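Local structure of sulfonate ABC transporter, periplasmic sulfonate-binding protein SsuA (Methylobacillus flagellatus, 3UIF) at residues Val89-Trp95 and Gly202-Asn208; Val7-Val13 and Gly67-Ile73; Ile114-Gly119 and Lys146-Ile150. The protein probably binds sulfonate or sulfate-ester compounds in the periplasm and delivers them to an ABC transporter for uptake. All blocks are in the same frame, centred on the assembly; numbering follows the deposited sequence.

Contact 1: residues Val89-Trp95 and Gly202-Asn208; sequences VQLVAPW and GGVWARN
Strand V89-L91 runs antiparallel to strand G202-R207, their short axes 147° apart, with Q90 and A206 joined by two backbone bonds, Q90 N to A206 O and A206 N to Q90 O, each 2.8 Å. A classic beta bulge follows: V92 and A93 both face V204, whose O accepts V92 N at 2.9 Å and A93 N more weakly, while V204 N bonds to A93 O. Past the bulge W95 N bonds to G202 O, extending the pairing in a mixed sheet of what is probably a type 2 periplasmic-binding-protein fold. L91 CB sits over the six-membered ring of W205, 3.8 Å from its centroid. With CG anti to the backbone N (chi1 -179°), L91 also brings CD1 over the same indole near CE2. On the face away from W205, A93 CB meets V204 CB, and at the bulge V92 CG2 reaches V204 CG1 at 3.8 Å; these compact residues suit a layer that helix 215-233 covers with V222 and Y225. G202 CA lies over the five-membered ring of W95, where a side chain would crowd the indole at CZ2; at G203 a beta carbon would run into the backbone at A93 O and W95 N. At the far end N208, opening helix 208-213, bridges to V89 O through a water held by its ND2. Its OD1 accepts Q90 NE2 at 2.8 Å, with that donor 55° above the carbonyl plane.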
loop_
_atom_site.group_PDB
_atom_site.type_symbol
_atom_site.label_atom_id
_atom_site.label_comp_id
_atom_site.label_asym_id
_atom_site.label_seq_id
_atom_site.Cartn_x
_atom_site.Cartn_y
_atom_site.Cartn_z
ATOM N N VAL A 89 15.261 -5.267 -6.646
ATOM C CA VAL A 89 13.995 -5.885 -6.269
ATOM C C VAL A 89 12.900 -5.630 -7.321
ATOM O O VAL A 89 12.903 -4.589 -7.983
ATOM C CB VAL A 89 13.641 -5.410 -4.836
ATOM C CG1 VAL A 89 12.243 -4.833 -4.712
ATOM C CG2 VAL A 89 13.906 -6.514 -3.830
ATOM N N GLN A 90 11.997 -6.600 -7.470
ATOM C CA GLN A 90 10.939 -6.632 -8.500
ATOM C C GLN A 90 9.581 -6.838 -7.860
ATOM O O GLN A 90 9.464 -7.622 -6.912
ATOM C CB GLN A 90 11.088 -7.882 -9.344
ATOM C CG GLN A 90 11.731 -7.763 -10.681
ATOM C CD GLN A 90 12.219 -9.134 -11.115
ATOM O OE1 GLN A 90 11.435 -9.972 -11.565
ATOM N NE2 GLN A 90 13.527 -9.381 -10.964
ATOM N N LEU A 91 8.546 -6.213 -8.416
ATOM C CA LEU A 91 7.177 -6.520 -8.013
ATOM C C LEU A 91 6.692 -7.764 -8.777
ATOM O O LEU A 91 6.536 -7.712 -10.010
ATOM C CB LEU A 91 6.246 -5.328 -8.262
ATOM C CG LEU A 91 4.777 -5.506 -7.860
ATOM C CD1 LEU A 91 4.622 -5.674 -6.351
ATOM C CD2 LEU A 91 3.976 -4.309 -8.338
ATOM N N VAL A 92 6.468 -8.868 -8.046
ATOM C CA VAL A 92 6.016 -10.139 -8.651
ATOM C C VAL A 92 4.546 -10.472 -8.374
ATOM O O VAL A 92 3.998 -11.402 -8.974
ATOM C CB VAL A 92 6.900 -11.343 -8.272
ATOM C CG1 VAL A 92 8.307 -11.190 -8.859
ATOM C CG2 VAL A 92 6.924 -11.557 -6.758
ATOM N N ALA A 93 3.929 -9.719 -7.463
ATOM C CA ALA A 93 2.491 -9.797 -7.191
ATOM C C ALA A 93 1.994 -8.509 -6.513
ATOM O O ALA A 93 2.239 -8.297 -5.312
ATOM C CB ALA A 93 2.159 -11.022 -6.336
ATOM N N PRO A 94 1.317 -7.635 -7.287
ATOM C CA PRO A 94 0.711 -6.433 -6.738
ATOM C C PRO A 94 -0.419 -6.840 -5.800
ATOM O O PRO A 94 -1.173 -7.761 -6.132
ATOM C CB PRO A 94 0.149 -5.715 -7.974
ATOM C CG PRO A 94 0.846 -6.310 -9.146
ATOM C CD PRO A 94 1.105 -7.727 -8.741
ATOM N N TRP A 95 -0.524 -6.181 -4.643
ATOM C CA TRP A 95 -1.550 -6.538 -3.679
ATOM C C TRP A 95 -2.849 -5.766 -3.851
ATOM O O TRP A 95 -3.791 -5.916 -3.070
ATOM C CB TRP A 95 -1.008 -6.453 -2.253
ATOM C CG TRP A 95 -0.639 -5.069 -1.742
ATOM C CD1 TRP A 95 -1.037 -3.828 -2.247
ATOM C CD2 TRP A 95 0.187 -4.749 -0.569
ATOM N NE1 TRP A 95 -0.520 -2.806 -1.500
ATOM C CE2 TRP A 95 0.210 -3.278 -0.472
ATOM C CE3 TRP A 95 0.876 -5.504 0.387
ATOM C CZ2 TRP A 95 0.916 -2.612 0.533
ATOM C CZ3 TRP A 95 1.574 -4.820 1.399
ATOM C CH2 TRP A 95 1.590 -3.405 1.465
ATOM N N GLY A 202 1.535 -1.513 -3.825
ATOM C CA GLY A 202 2.585 -2.385 -3.314
ATOM C C GLY A 202 2.229 -3.843 -3.516
ATOM O O GLY A 202 1.428 -4.204 -4.384
ATOM N N GLY A 203 2.815 -4.698 -2.697
ATOM C CA GLY A 203 2.605 -6.121 -2.848
ATOM C C GLY A 203 3.849 -6.916 -2.543
ATOM O O GLY A 203 4.619 -6.561 -1.649
ATOM N N VAL A 204 4.038 -7.985 -3.315
ATOM C CA VAL A 204 5.081 -8.962 -3.075
ATOM C C VAL A 204 6.279 -8.643 -3.931
ATOM O O VAL A 204 6.219 -8.715 -5.162
ATOM C CB VAL A 204 4.605 -10.394 -3.363
ATOM C CG1 VAL A 204 5.730 -11.383 -3.128
ATOM C CG2 VAL A 204 3.398 -10.752 -2.504
ATOM N N TRP A 205 7.363 -8.278 -3.260
ATOM C CA TRP A 205 8.611 -7.904 -3.911
ATOM C C TRP A 205 9.645 -8.998 -3.789
ATOM O O TRP A 205 9.808 -9.620 -2.733
ATOM C CB TRP A 205 9.128 -6.576 -3.339
ATOM C CG TRP A 205 8.209 -5.414 -3.629
ATOM C CD1 TRP A 205 7.080 -5.015 -2.914
ATOM C CD2 TRP A 205 8.315 -4.453 -4.730
ATOM N NE1 TRP A 205 6.499 -3.911 -3.490
ATOM C CE2 TRP A 205 7.190 -3.525 -4.578
ATOM C CE3 TRP A 205 9.197 -4.276 -5.792
ATOM C CZ2 TRP A 205 6.981 -2.477 -5.458
ATOM C CZ3 TRP A 205 8.976 -3.213 -6.677
ATOM C CH2 TRP A 205 7.884 -2.341 -6.515
ATOM N N ALA A 206 10.347 -9.254 -4.882
ATOM C CA ALA A 206 11.329 -10.321 -4.922
ATOM C C ALA A 206 12.711 -9.784 -5.250
ATOM O O ALA A 206 12.858 -8.889 -6.099
ATOM C CB ALA A 206 10.920 -11.360 -5.938
ATOM N N ARG A 207 13.720 -10.337 -4.571
ATOM C CA ARG A 207 15.115 -10.047 -4.870
ATOM C C ARG A 207 15.459 -10.514 -6.298
ATOM O O ARG A 207 15.217 -11.658 -6.663
ATOM C CB ARG A 207 16.014 -10.683 -3.814
ATOM C CG ARG A 207 17.435 -10.150 -3.789
ATOM C CD ARG A 207 18.165 -10.531 -2.507
ATOM N NE ARG A 207 17.890 -11.910 -2.102
ATOM C CZ ARG A 207 18.493 -12.998 -2.583
ATOM N NH1 ARG A 207 19.447 -12.924 -3.507
ATOM N NH2 ARG A 207 18.125 -14.182 -2.131
ATOM N N ASN A 208 15.985 -9.601 -7.111
ATOM C CA ASN A 208 16.200 -9.845 -8.536
ATOM C C ASN A 208 16.996 -11.115 -8.803
ATOM O O ASN A 208 16.616 -11.926 -9.652
ATOM C CB ASN A 208 16.847 -8.624 -9.197
ATOM C CG ASN A 208 15.872 -7.450 -9.355
ATOM O OD1 ASN A 208 14.659 -7.584 -9.170
ATOM N ND2 ASN A 208 16.411 -6.289 -9.708
HETATM O O HOH W 1 14.654 -3.854 -10.282
#

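Contact 2: residues Val7-Val13 and Gly67-Ile73; sequences VVRIASV and GKIDFGI
Strand 7-13 pairs in parallel with strand 71-73, I10 beside F71 and A11 beside G72, the short axes 23° apart; both strands belong to the mixed sheet of one lobe. Backbone hydrogen bonds alternate between the chains: R9 O accepts F71 N, A11 N bonds to F71 O at 2.8 Å, and I73 N bonds to A11 O at 2.7 Å. R9 O also takes D70 N, so two successive amides grip one carbonyl where the chain enters strand 71-75. A water carries the pairing onward, accepting from V13 N and donating to I73 O.

Apolar contacts gather round F71, on the side of the sheet that I10 and F71 share. V8 CG1 packs on F71 CD2, and I10 CG2 meets F71 CB at 3.8 Å; branched residues and a large ring suit this layer, which I221 of helix 215-233 helps to cover. G72, lacking a side chain, pairs with the small A11.

The polar side chains, R9, K68 and D70, meet just before strand 71-75. D70 OD2 accepts R9 N at 3.0 Å, met on its anti side by a donor tilted out of the carboxylate plane. R9 bends at chi2 and chi3 (127° and 19°), which brings its guanidinium beside K68, whose CE lies over one face, offset toward the rim. Its NH2 makes only a long salt bridge to D70 OD1, 3.9 Å away. With an alanine here, K68 CE would probably lose the flat group it rests on, and D70 its more distant arginine charge. D70 thus divides its carboxylate, OD2 fixing the R9 backbone and OD1 balancing R207, which is likely to favour its ionised form.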
loop_
_atom_site.group_PDB
_atom_site.type_symbol
_atom_site.label_atom_id
_atom_site.label_comp_id
_atom_site.label_asym_id
_atom_site.label_seq_id
_atom_site.Cartn_x
_atom_site.Cartn_y
_atom_site.Cartn_z
ATOM N N VAL A 7 14.227 -23.175 2.365
ATOM C CA VAL A 7 13.871 -22.030 3.195
ATOM C C VAL A 7 13.753 -20.789 2.329
ATOM O O VAL A 7 14.691 -20.412 1.634
ATOM C CB VAL A 7 14.880 -21.767 4.331
ATOM C CG1 VAL A 7 14.657 -20.375 4.924
ATOM C CG2 VAL A 7 14.746 -22.820 5.413
ATOM N N VAL A 8 12.585 -20.169 2.362
ATOM C CA VAL A 8 12.381 -18.920 1.663
ATOM C C VAL A 8 12.022 -17.866 2.699
ATOM O O VAL A 8 11.040 -17.999 3.435
ATOM C CB VAL A 8 11.332 -19.067 0.546
ATOM C CG1 VAL A 8 10.991 -17.716 -0.065
ATOM C CG2 VAL A 8 11.869 -20.005 -0.534
ATOM N N ARG A 9 12.870 -16.852 2.786
ATOM C CA ARG A 9 12.684 -15.774 3.746
ATOM C C ARG A 9 11.792 -14.705 3.160
ATOM O O ARG A 9 12.068 -14.176 2.077
ATOM C CB ARG A 9 14.027 -15.168 4.157
ATOM C CG ARG A 9 14.535 -15.624 5.518
ATOM C CD ARG A 9 15.959 -16.178 5.457
ATOM N NE ARG A 9 16.698 -15.759 4.254
ATOM C CZ ARG A 9 17.891 -16.230 3.880
ATOM N NH1 ARG A 9 18.518 -17.145 4.608
ATOM N NH2 ARG A 9 18.457 -15.777 2.765
ATOM N N ILE A 10 10.715 -14.407 3.884
ATOM C CA ILE A 10 9.729 -13.408 3.459
ATOM C C ILE A 10 9.486 -12.349 4.532
ATOM O O ILE A 10 9.106 -12.657 5.661
ATOM C CB ILE A 10 8.405 -14.065 3.018
ATOM C CG1 ILE A 10 8.694 -15.235 2.071
ATOM C CG2 ILE A 10 7.522 -13.037 2.351
ATOM C CD1 ILE A 10 7.483 -15.892 1.442
ATOM N N ALA A 11 9.718 -11.094 4.164
ATOM C CA ALA A 11 9.527 -9.972 5.080
ATOM C C ALA A 11 8.126 -9.382 4.987
ATOM O O ALA A 11 7.502 -9.395 3.926
ATOM C CB ALA A 11 10.570 -8.895 4.821
ATOM N N SER A 12 7.639 -8.863 6.106
ATOM C CA SER A 12 6.444 -8.033 6.129
ATOM C C SER A 12 6.591 -6.936 7.183
ATOM O O SER A 12 7.422 -7.038 8.101
ATOM C CB SER A 12 5.236 -8.882 6.469
ATOM O OG SER A 12 5.294 -9.254 7.844
ATOM N N VAL A 13 5.780 -5.889 7.059
ATOM C CA VAL A 13 5.719 -4.861 8.095
ATOM C C VAL A 13 4.767 -5.367 9.168
ATOM O O VAL A 13 3.660 -5.789 8.845
ATOM C CB VAL A 13 5.240 -3.497 7.543
ATOM C CG1 VAL A 13 5.136 -2.469 8.663
ATOM C CG2 VAL A 13 6.186 -2.997 6.459
ATOM N N GLY A 67 21.181 -9.713 0.480
ATOM C CA GLY A 67 20.675 -11.011 0.063
ATOM C C GLY A 67 20.204 -11.910 1.197
ATOM O O GLY A 67 20.125 -13.121 1.016
ATOM N N LYS A 68 19.888 -11.332 2.360
ATOM C CA LYS A 68 19.439 -12.117 3.514
ATOM C C LYS A 68 17.913 -12.269 3.575
ATOM O O LYS A 68 17.369 -12.893 4.490
ATOM C CB LYS A 68 19.987 -11.547 4.832
ATOM C CG LYS A 68 21.357 -12.086 5.280
ATOM C CD LYS A 68 21.506 -13.619 5.190
ATOM C CE LYS A 68 20.740 -14.405 6.269
ATOM N NZ LYS A 68 21.558 -14.652 7.496
ATOM N N ILE A 69 17.234 -11.716 2.582
ATOM C CA ILE A 69 15.778 -11.791 2.479
ATOM C C ILE A 69 15.495 -12.053 1.019
ATOM O O ILE A 69 16.265 -11.612 0.169
ATOM C CB ILE A 69 15.123 -10.472 2.933
ATOM C CG1 ILE A 69 15.163 -10.372 4.453
ATOM C CG2 ILE A 69 13.696 -10.352 2.431
ATOM C CD1 ILE A 69 14.901 -8.977 4.990
ATOM N N ASP A 70 14.421 -12.777 0.723
ATOM C CA ASP A 70 14.156 -13.182 -0.647
ATOM C C ASP A 70 12.937 -12.496 -1.210
ATOM O O ASP A 70 12.933 -12.072 -2.362
ATOM C CB ASP A 70 13.992 -14.695 -0.711
ATOM C CG ASP A 70 15.172 -15.427 -0.104
ATOM O OD1 ASP A 70 16.322 -15.018 -0.357
ATOM O OD2 ASP A 70 14.955 -16.398 0.639
ATOM N N PHE A 71 11.905 -12.393 -0.377
ATOM C CA PHE A 71 10.657 -11.760 -0.731
ATOM C C PHE A 71 10.257 -10.802 0.353
ATOM O O PHE A 71 10.668 -10.959 1.501
ATOM C CB PHE A 71 9.568 -12.811 -0.879
ATOM C CG PHE A 71 9.725 -13.651 -2.098
ATOM C CD1 PHE A 71 9.155 -13.258 -3.297
ATOM C CD2 PHE A 71 10.461 -14.830 -2.052
ATOM C CE1 PHE A 71 9.309 -14.037 -4.424
ATOM C CE2 PHE A 71 10.620 -15.612 -3.177
ATOM C CZ PHE A 71 10.053 -15.215 -4.367
ATOM N N GLY A 72 9.428 -9.832 -0.012
ATOM C CA GLY A 72 8.964 -8.826 0.927
ATOM C C GLY A 72 7.583 -8.327 0.568
ATOM O O GLY A 72 7.346 -7.875 -0.538
ATOM N N ILE A 73 6.664 -8.427 1.515
ATOM C CA ILE A 73 5.331 -7.923 1.307
ATOM C C ILE A 73 5.159 -6.591 2.015
ATOM O O ILE A 73 4.918 -6.536 3.223
ATOM C CB ILE A 73 4.257 -8.923 1.751
ATOM C CG1 ILE A 73 4.489 -10.281 1.062
ATOM C CG2 ILE A 73 2.884 -8.354 1.401
ATOM C CD1 ILE A 73 3.740 -11.455 1.669
HETATM O O HOH W 2 3.645 -5.771 5.367
#

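Contact 3: residues Ile114-Gly119 and Lys146-Ile150; sequences IKDLKG and KDFKI
The entrances to two neighbouring parallel strands of a beta-alpha-beta unit meet here: the 3-10 turn I114-L117 leads toward strand 121-124, and D147-F148 leads into strand 149-151, with helix 130-140 making the connection between the strands. F148 packs between the two entrances. Its CG stands anti to the carbonyl carbon (chi1 -50°), sending the ring toward the turn, where CZ packs on I114 CG1 at 3.8 Å and CE1 meets L117 CB at 4.0 Å. I114 CD1 also reaches the CZ and CE1 corner, and L138 of helix 130-140 joins both I114 and F148. The carbonyl of L117 approaches the ring at its edge, near the ring plane, so its oxygen faces the slightly positive C-H rim at CD1 and CE1 and not the electron-rich face.

One hydrogen bond ties the chains together, G119 N to D147 O, 2.6 Å long and nearly straight at 166°. G119 has a positive phi (74°), which glycine accepts readily, as the chain turns here toward strand 121-124. K118 and D147 lie side by side and point the same way, K118 CE 3.8 Å from D147 OD2. K118 NZ stays 4.2 Å from D147 OD2, beyond salt-bridge range. Between these segments the joint is therefore mainly the buried F148 ring and one backbone bond, while K149 continues the pairing with K120 and I122; the K118-D147 attraction probably adds only a loose electrostatic contribution.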
loop_
_atom_site.group_PDB
_atom_site.type_symbol
_atom_site.label_atom_id
_atom_site.label_comp_id
_atom_site.label_asym_id
_atom_site.label_seq_id
_atom_site.Cartn_x
_atom_site.Cartn_y
_atom_site.Cartn_z
ATOM N N ILE A 114 -10.008 21.731 -1.506
ATOM C CA ILE A 114 -8.641 22.169 -1.201
ATOM C C ILE A 114 -8.391 23.644 -1.541
ATOM O O ILE A 114 -7.610 24.312 -0.867
ATOM C CB ILE A 114 -7.574 21.245 -1.857
ATOM C CG1 ILE A 114 -6.144 21.706 -1.540
ATOM C CG2 ILE A 114 -7.772 21.147 -3.361
ATOM C CD1 ILE A 114 -5.674 21.384 -0.136
ATOM N N LYS A 115 -9.082 24.136 -2.571
ATOM C CA LYS A 115 -8.978 25.530 -3.001
ATOM C C LYS A 115 -9.115 26.474 -1.813
ATOM O O LYS A 115 -8.328 27.408 -1.665
ATOM C CB LYS A 115 -10.030 25.858 -4.077
ATOM C CG LYS A 115 -9.778 25.199 -5.431
ATOM C CD LYS A 115 -10.697 25.710 -6.542
ATOM C CE LYS A 115 -12.150 25.278 -6.355
ATOM N NZ LYS A 115 -12.331 23.800 -6.430
ATOM N N ASP A 116 -10.090 26.187 -0.950
ATOM C CA ASP A 116 -10.425 27.039 0.191
ATOM C C ASP A 116 -9.332 27.085 1.254
ATOM O O ASP A 116 -9.396 27.875 2.195
ATOM C CB ASP A 116 -11.735 26.567 0.823
ATOM C CG ASP A 116 -12.922 26.671 -0.130
ATOM O OD1 ASP A 116 -12.972 27.652 -0.915
ATOM O OD2 ASP A 116 -13.810 25.781 -0.092
ATOM N N LEU A 117 -8.323 26.244 1.106
ATOM C CA LEU A 117 -7.305 26.152 2.131
ATOM C C LEU A 117 -6.045 26.880 1.728
ATOM O O LEU A 117 -5.016 26.777 2.408
ATOM C CB LEU A 117 -7.013 24.687 2.467
ATOM C CG LEU A 117 -8.218 23.954 3.052
ATOM C CD1 LEU A 117 -7.889 22.486 3.259
ATOM C CD2 LEU A 117 -8.683 24.615 4.350
ATOM N N LYS A 118 -6.131 27.619 0.621
ATOM C CA LYS A 118 -5.023 28.449 0.154
ATOM C C LYS A 118 -4.540 29.375 1.266
ATOM O O LYS A 118 -5.340 30.054 1.906
ATOM C CB LYS A 118 -5.437 29.264 -1.071
ATOM C CG LYS A 118 -5.600 28.450 -2.348
ATOM C CD LYS A 118 -5.617 29.356 -3.569
ATOM C CE LYS A 118 -4.236 29.954 -3.808
ATOM N NZ LYS A 118 -4.230 30.900 -4.957
ATOM N N GLY A 119 -3.229 29.361 1.493
ATOM C CA GLY A 119 -2.587 30.174 2.516
ATOM C C GLY A 119 -2.814 29.689 3.932
ATOM O O GLY A 119 -2.418 30.357 4.885
ATOM N N LYS A 146 3.746 25.730 -2.352
ATOM C CA LYS A 146 3.904 27.172 -2.133
ATOM C C LYS A 146 2.671 27.845 -1.534
ATOM O O LYS A 146 2.793 28.809 -0.780
ATOM C CB LYS A 146 4.267 27.876 -3.446
ATOM C CG LYS A 146 5.621 27.488 -4.029
ATOM C CD LYS A 146 6.667 27.331 -2.929
ATOM C CE LYS A 146 8.069 27.138 -3.501
ATOM N NZ LYS A 146 9.079 26.993 -2.408
ATOM N N ASP A 147 1.491 27.323 -1.864
ATOM C CA ASP A 147 0.224 27.953 -1.485
ATOM C C ASP A 147 -0.309 27.539 -0.127
ATOM O O ASP A 147 -1.429 27.907 0.248
ATOM C CB ASP A 147 -0.839 27.643 -2.527
ATOM C CG ASP A 147 -0.469 28.155 -3.880
ATOM O OD1 ASP A 147 0.595 28.816 -3.982
ATOM O OD2 ASP A 147 -1.235 27.891 -4.833
ATOM N N PHE A 148 0.479 26.772 0.613
ATOM C CA PHE A 148 0.055 26.360 1.930
ATOM C C PHE A 148 1.221 26.409 2.898
ATOM O O PHE A 148 2.379 26.268 2.495
ATOM C CB PHE A 148 -0.525 24.953 1.864
ATOM C CG PHE A 148 -1.556 24.770 0.777
ATOM C CD1 PHE A 148 -2.901 25.047 1.018
ATOM C CD2 PHE A 148 -1.180 24.326 -0.492
ATOM C CE1 PHE A 148 -3.852 24.872 0.023
ATOM C CE2 PHE A 148 -2.126 24.162 -1.490
ATOM C CZ PHE A 148 -3.464 24.431 -1.233
ATOM N N LYS A 149 0.918 26.642 4.170
ATOM C CA LYS A 149 1.869 26.323 5.222
ATOM C C LYS A 149 1.687 24.826 5.559
ATOM O O LYS A 149 0.660 24.418 6.110
ATOM C CB LYS A 149 1.688 27.239 6.448
ATOM C CG LYS A 149 2.776 27.101 7.519
ATOM C CD LYS A 149 2.681 28.212 8.562
ATOM C CE LYS A 149 4.022 28.470 9.251
ATOM N NZ LYS A 149 4.076 29.761 10.010
ATOM N N ILE A 150 2.675 24.017 5.182
ATOM C CA ILE A 150 2.657 22.589 5.478
ATOM C C ILE A 150 3.318 22.297 6.816
ATOM O O ILE A 150 4.527 22.474 6.972
ATOM C CB ILE A 150 3.364 21.740 4.386
ATOM C CG1 ILE A 150 2.943 22.171 2.970
ATOM C CG2 ILE A 150 3.138 20.248 4.635
ATOM C CD1 ILE A 150 1.484 21.944 2.642
#

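Overall arrangement
Contacts 1 and 2 build the same mixed sheet, since strands 71-75 and 202-207 are neighbours in it. Their centres lie 11 Å apart, and they are joined directly by the salt bridge from R207 NH2 to D70 OD1 (2.7 Å) and by packing of A206 CB on F71 CE1 (3.5 Å). Contact 3 belongs to the separate five-stranded sheet on the opposite side of the chain's centre, its centre about 36 Å from that of contact 1 and 41 Å from that of contact 2. A glycerol, hydrogen-bonded to W95 O of contact 1, may mark a pocket; it probably came from the crystallisation liquor, so it does not establish the substrate site.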